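Long-range contact in exopolyphosphatase (Cytophaga hutchinsonii, PDB 3MDQ), which probably hydrolyses inorganic polyphosphate from the chain end, releasing orthophosphate: residues F244-R256 / A270-H282. Numbering follows the deposited sequence.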
loop_
_atom_site.group_PDB
_atom_site.type_symbol
_atom_site.label_atom_id
_atom_site.label_comp_id
_atom_site.label_asym_id
_atom_site.label_seq_id
_atom_site.Cartn_x
_atom_site.Cartn_y
_atom_site.Cartn_z
ATOM N N PHE A 244 8.023 -17.210 -2.805
ATOM C CA PHE A 244 6.854 -16.771 -2.040
ATOM C C PHE A 244 6.477 -17.833 -1.027
ATOM O O PHE A 244 6.200 -17.521 0.150
ATOM C CB PHE A 244 5.622 -16.479 -2.921
ATOM C CG PHE A 244 4.420 -16.152 -2.110
ATOM C CD1 PHE A 244 4.331 -14.930 -1.459
ATOM C CD2 PHE A 244 3.441 -17.107 -1.903
ATOM C CE1 PHE A 244 3.230 -14.646 -0.673
ATOM C CE2 PHE A 244 2.350 -16.828 -1.077
ATOM C CZ PHE A 244 2.270 -15.609 -0.478
ATOM N N ASN A 245 6.446 -19.082 -1.444
ATOM C CA ASN A 245 6.044 -20.118 -0.481
ATOM C C ASN A 245 7.049 -20.326 0.658
ATOM O O ASN A 245 6.654 -20.661 1.781
ATOM C CB ASN A 245 5.682 -21.405 -1.217
ATOM C CG ASN A 245 4.318 -21.317 -1.905
ATOM O OD1 ASN A 245 3.301 -20.871 -1.310
ATOM N ND2 ASN A 245 4.277 -21.747 -3.153
ATOM N N ARG A 246 8.338 -20.103 0.414
ATOM C CA ARG A 246 9.314 -20.114 1.497
ATOM C C ARG A 246 9.039 -18.991 2.485
ATOM O O ARG A 246 9.041 -19.217 3.714
ATOM C CB ARG A 246 10.751 -19.984 0.970
ATOM C CG ARG A 246 11.840 -20.166 2.042
ATOM C CD ARG A 246 13.201 -19.620 1.596
ATOM N NE ARG A 246 13.262 -18.153 1.660
ATOM C CZ ARG A 246 13.183 -17.319 0.618
ATOM N NH1 ARG A 246 13.072 -17.751 -0.633
ATOM N NH2 ARG A 246 13.248 -16.017 0.835
ATOM N N LEU A 247 8.767 -17.801 1.959
ATOM C CA LEU A 247 8.495 -16.665 2.821
ATOM C C LEU A 247 7.204 -16.873 3.576
ATOM O O LEU A 247 7.124 -16.518 4.756
ATOM C CB LEU A 247 8.394 -15.389 1.982
ATOM C CG LEU A 247 9.699 -14.910 1.338
ATOM C CD1 LEU A 247 9.460 -13.880 0.177
ATOM C CD2 LEU A 247 10.626 -14.364 2.465
ATOM N N ARG A 248 6.203 -17.432 2.925
ATOM C CA ARG A 248 4.914 -17.700 3.555
ATOM C C ARG A 248 5.093 -18.663 4.729
ATOM O O ARG A 248 4.599 -18.406 5.837
ATOM C CB ARG A 248 3.925 -18.256 2.539
ATOM C CG ARG A 248 2.595 -18.708 3.132
ATOM C CD ARG A 248 1.700 -19.373 2.080
ATOM N NE ARG A 248 2.216 -20.641 1.596
ATOM C CZ ARG A 248 2.228 -21.784 2.282
ATOM N NH1 ARG A 248 1.736 -21.839 3.507
ATOM N NH2 ARG A 248 2.737 -22.879 1.733
ATOM N N LYS A 249 5.820 -19.734 4.496
ATOM C CA LYS A 249 5.995 -20.742 5.548
ATOM C C LYS A 249 6.752 -20.107 6.727
ATOM O O LYS A 249 6.383 -20.295 7.909
ATOM C CB LYS A 249 6.716 -21.977 5.009
ATOM C CG LYS A 249 5.851 -22.839 4.175
ATOM C CD LYS A 249 6.714 -23.946 3.543
ATOM C CE LYS A 249 5.908 -24.934 2.724
ATOM N NZ LYS A 249 6.805 -25.752 1.840
ATOM N N GLN A 250 7.777 -19.323 6.414
ATOM C CA GLN A 250 8.591 -18.642 7.441
ATOM C C GLN A 250 7.719 -17.689 8.275
ATOM O O GLN A 250 7.724 -17.740 9.504
ATOM C CB GLN A 250 9.777 -17.895 6.801
ATOM C CG GLN A 250 10.524 -17.016 7.770
ATOM C CD GLN A 250 11.570 -16.139 7.128
ATOM O OE1 GLN A 250 11.861 -16.273 5.937
ATOM N NE2 GLN A 250 12.129 -15.220 7.914
ATOM N N LEU A 251 6.920 -16.858 7.614
ATOM C CA LEU A 251 6.165 -15.853 8.350
ATOM C C LEU A 251 4.969 -16.464 9.094
ATOM O O LEU A 251 4.669 -16.029 10.197
ATOM C CB LEU A 251 5.726 -14.748 7.384
ATOM C CG LEU A 251 6.876 -13.886 6.910
ATOM C CD1 LEU A 251 6.460 -13.013 5.679
ATOM C CD2 LEU A 251 7.421 -12.979 8.019
ATOM N N VAL A 252 4.304 -17.473 8.527
ATOM C CA VAL A 252 3.210 -18.144 9.246
ATOM C C VAL A 252 3.752 -18.804 10.543
ATOM O O VAL A 252 3.063 -18.816 11.567
ATOM C CB VAL A 252 2.455 -19.112 8.345
ATOM C CG1 VAL A 252 1.552 -20.062 9.161
ATOM C CG2 VAL A 252 1.696 -18.322 7.304
ATOM N N ALA A 253 4.964 -19.327 10.515
ATOM C CA ALA A 253 5.544 -19.977 11.705
ATOM C C ALA A 253 6.033 -18.968 12.746
ATOM O O ALA A 253 6.215 -19.321 13.890
ATOM C CB ALA A 253 6.710 -20.907 11.308
ATOM N N SER A 254 6.291 -17.740 12.320
ATOM C CA SER A 254 6.950 -16.730 13.112
ATOM C C SER A 254 6.092 -16.152 14.228
ATOM O O SER A 254 4.865 -16.073 14.133
ATOM C CB SER A 254 7.468 -15.584 12.202
ATOM O OG SER A 254 6.381 -14.746 11.777
ATOM N N THR A 255 6.776 -15.702 15.283
ATOM C CA THR A 255 6.154 -14.855 16.270
ATOM C C THR A 255 6.350 -13.378 15.947
ATOM O O THR A 255 7.246 -13.004 15.208
ATOM C CB THR A 255 6.706 -15.135 17.681
ATOM O OG1 THR A 255 8.052 -14.686 17.718
ATOM C CG2 THR A 255 6.641 -16.598 18.026
ATOM N N ARG A 256 5.502 -12.541 16.528
ATOM C CA ARG A 256 5.641 -11.101 16.389
ATOM C C ARG A 256 7.062 -10.651 16.770
ATOM O O ARG A 256 7.696 -9.859 16.073
ATOM C CB ARG A 256 4.611 -10.358 17.257
ATOM C CG ARG A 256 4.756 -8.859 17.197
ATOM C CD ARG A 256 3.716 -8.165 18.090
ATOM N NE ARG A 256 4.032 -6.747 18.203
ATOM C CZ ARG A 256 4.737 -6.195 19.179
ATOM N NH1 ARG A 256 5.227 -6.932 20.175
ATOM N NH2 ARG A 256 4.957 -4.892 19.143
ATOM N N ALA A 270 5.139 -5.626 10.989
ATOM C CA ALA A 270 5.311 -6.880 11.730
ATOM C C ALA A 270 3.993 -7.368 12.311
ATOM O O ALA A 270 3.709 -8.571 12.285
ATOM C CB ALA A 270 6.351 -6.722 12.841
ATOM N N ASP A 271 3.182 -6.452 12.812
ATOM C CA ASP A 271 1.914 -6.841 13.399
ATOM C C ASP A 271 0.929 -7.466 12.413
ATOM O O ASP A 271 0.207 -8.401 12.786
ATOM C CB ASP A 271 1.226 -5.669 14.052
ATOM C CG ASP A 271 1.971 -5.123 15.248
ATOM O OD1 ASP A 271 2.802 -5.849 15.829
ATOM O OD2 ASP A 271 1.699 -3.933 15.577
HETATM N N MSE A 272 0.887 -6.961 11.180
HETATM C CA MSE A 272 -0.121 -7.403 10.215
HETATM C C MSE A 272 0.389 -8.311 9.089
HETATM O O MSE A 272 -0.424 -8.844 8.320
HETATM C CB MSE A 272 -0.792 -6.188 9.583
HETATM C CG MSE A 272 0.145 -5.319 8.829
HETATM SE SE MSE A 272 -0.938 -4.127 7.764
HETATM C CE MSE A 272 -0.864 -5.120 6.067
ATOM N N VAL A 273 1.706 -8.502 8.975
ATOM C CA VAL A 273 2.269 -9.172 7.798
ATOM C C VAL A 273 1.814 -10.614 7.624
ATOM O O VAL A 273 1.741 -11.078 6.487
ATOM C CB VAL A 273 3.805 -9.003 7.727
ATOM C CG1 VAL A 273 4.508 -9.882 8.743
ATOM C CG2 VAL A 273 4.311 -9.240 6.302
ATOM N N VAL A 274 1.507 -11.302 8.726
ATOM C CA VAL A 274 1.052 -12.696 8.591
ATOM C C VAL A 274 -0.373 -12.777 7.959
ATOM O O VAL A 274 -0.618 -13.557 7.018
ATOM C CB VAL A 274 1.114 -13.448 9.905
ATOM C CG1 VAL A 274 0.741 -14.950 9.634
ATOM C CG2 VAL A 274 2.543 -13.339 10.531
ATOM N N VAL A 275 -1.306 -11.941 8.411
ATOM C CA VAL A 275 -2.600 -11.908 7.749
ATOM C C VAL A 275 -2.503 -11.421 6.312
ATOM O O VAL A 275 -3.221 -11.892 5.432
ATOM C CB VAL A 275 -3.674 -11.124 8.576
ATOM C CG1 VAL A 275 -3.938 -11.857 9.912
ATOM C CG2 VAL A 275 -3.291 -9.672 8.835
ATOM N N ALA A 276 -1.567 -10.504 6.048
ATOM C CA ALA A 276 -1.326 -10.058 4.704
ATOM C C ALA A 276 -0.858 -11.200 3.811
ATOM O O ALA A 276 -1.354 -11.344 2.676
ATOM C CB ALA A 276 -0.322 -8.872 4.714
ATOM N N ILE A 277 0.111 -11.998 4.284
ATOM C CA ILE A 277 0.595 -13.133 3.469
ATOM C C ILE A 277 -0.500 -14.182 3.258
ATOM O O ILE A 277 -0.545 -14.820 2.206
ATOM C CB ILE A 277 1.959 -13.765 3.953
ATOM C CG1 ILE A 277 2.955 -13.818 2.760
ATOM C CG2 ILE A 277 1.763 -15.207 4.352
ATOM C CD1 ILE A 277 4.361 -13.837 3.082
ATOM N N CYS A 278 -1.398 -14.367 4.229
ATOM C CA CYS A 278 -2.548 -15.254 4.048
ATOM C C CYS A 278 -3.446 -14.730 2.935
ATOM O O CYS A 278 -3.961 -15.505 2.157
ATOM C CB CYS A 278 -3.361 -15.374 5.337
ATOM S SG CYS A 278 -2.492 -16.380 6.563
ATOM N N LEU A 279 -3.675 -13.429 2.893
ATOM C CA LEU A 279 -4.484 -12.827 1.802
ATOM C C LEU A 279 -3.822 -13.024 0.453
ATOM O O LEU A 279 -4.487 -13.354 -0.524
ATOM C CB LEU A 279 -4.737 -11.335 2.059
ATOM C CG LEU A 279 -5.545 -10.584 1.019
ATOM C CD1 LEU A 279 -6.903 -11.272 0.819
ATOM C CD2 LEU A 279 -5.701 -9.116 1.418
ATOM N N ILE A 280 -2.515 -12.844 0.385
ATOM C CA ILE A 280 -1.794 -13.039 -0.883
ATOM C C ILE A 280 -1.929 -14.501 -1.350
ATOM O O ILE A 280 -2.225 -14.754 -2.536
ATOM C CB ILE A 280 -0.293 -12.655 -0.769
ATOM C CG1 ILE A 280 -0.132 -11.184 -0.412
ATOM C CG2 ILE A 280 0.422 -12.926 -2.128
ATOM C CD1 ILE A 280 1.334 -10.802 0.037
ATOM N N GLU A 281 -1.747 -15.441 -0.429
ATOM C CA GLU A 281 -1.903 -16.851 -0.752
ATOM C C GLU A 281 -3.321 -17.076 -1.291
ATOM O O GLU A 281 -3.490 -17.707 -2.340
ATOM C CB GLU A 281 -1.586 -17.731 0.461
ATOM C CG GLU A 281 -1.857 -19.208 0.267
ATOM C CD GLU A 281 -0.848 -19.930 -0.566
ATOM O OE1 GLU A 281 0.110 -19.319 -1.056
ATOM O OE2 GLU A 281 -1.024 -21.155 -0.731
ATOM N N HIS A 282 -4.326 -16.524 -0.603
ATOM C CA HIS A 282 -5.709 -16.690 -1.019
ATOM C C HIS A 282 -5.898 -16.234 -2.450
ATOM O O HIS A 282 -6.515 -16.929 -3.267
ATOM C CB HIS A 282 -6.606 -15.886 -0.089
ATOM C CG HIS A 282 -8.053 -16.195 -0.242
ATOM N ND1 HIS A 282 -8.691 -17.100 0.568
ATOM C CD2 HIS A 282 -8.985 -15.717 -1.094
ATOM C CE1 HIS A 282 -9.958 -17.199 0.193
ATOM N NE2 HIS A 282 -10.163 -16.386 -0.822
#
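I277 is a knob set into a hole formed by F244, R248, L251 and V252, joining helices 241-253 and 267-286 of this actin-like ATPase-clan fold at -135°, with segment axes 9.2 Å apart at closest approach. In the conformer described, its branches meet different walls: CG1 meets the F244 ring at CE1 (3.5 Å), CG2 lies by CG of R248, and CD1 turns to L251, in a fit too tight to be certain. In return, F244, with CG anti to the backbone N (chi1 175°), points its ring at the second helix, where I280 CG2 sits 3.6 Å from F244 CE1. At the ring's CE2 edge, E281 OE1, in one of two conformers, lies in plane at 3.4 Å, carboxylate and ring nearly coplanar. R248 bends at chi3 (67°), its CD against this E281 copy and the salt bridge from NE to OE1 long; NE also makes a straight bond to OD1 of one N245 conformer. Further along, V274 CG2 packs against L251 O, the acceptor of both S254 N and OG. Helix 212-225 adds L217 against I277 and F214 against I280. At the start of helix 256-260, the extended R256 lies alongside D271, its NE meeting OD1 at 2.8 Å, nearly along the carboxylate C-O axis and in the guanidinium plane.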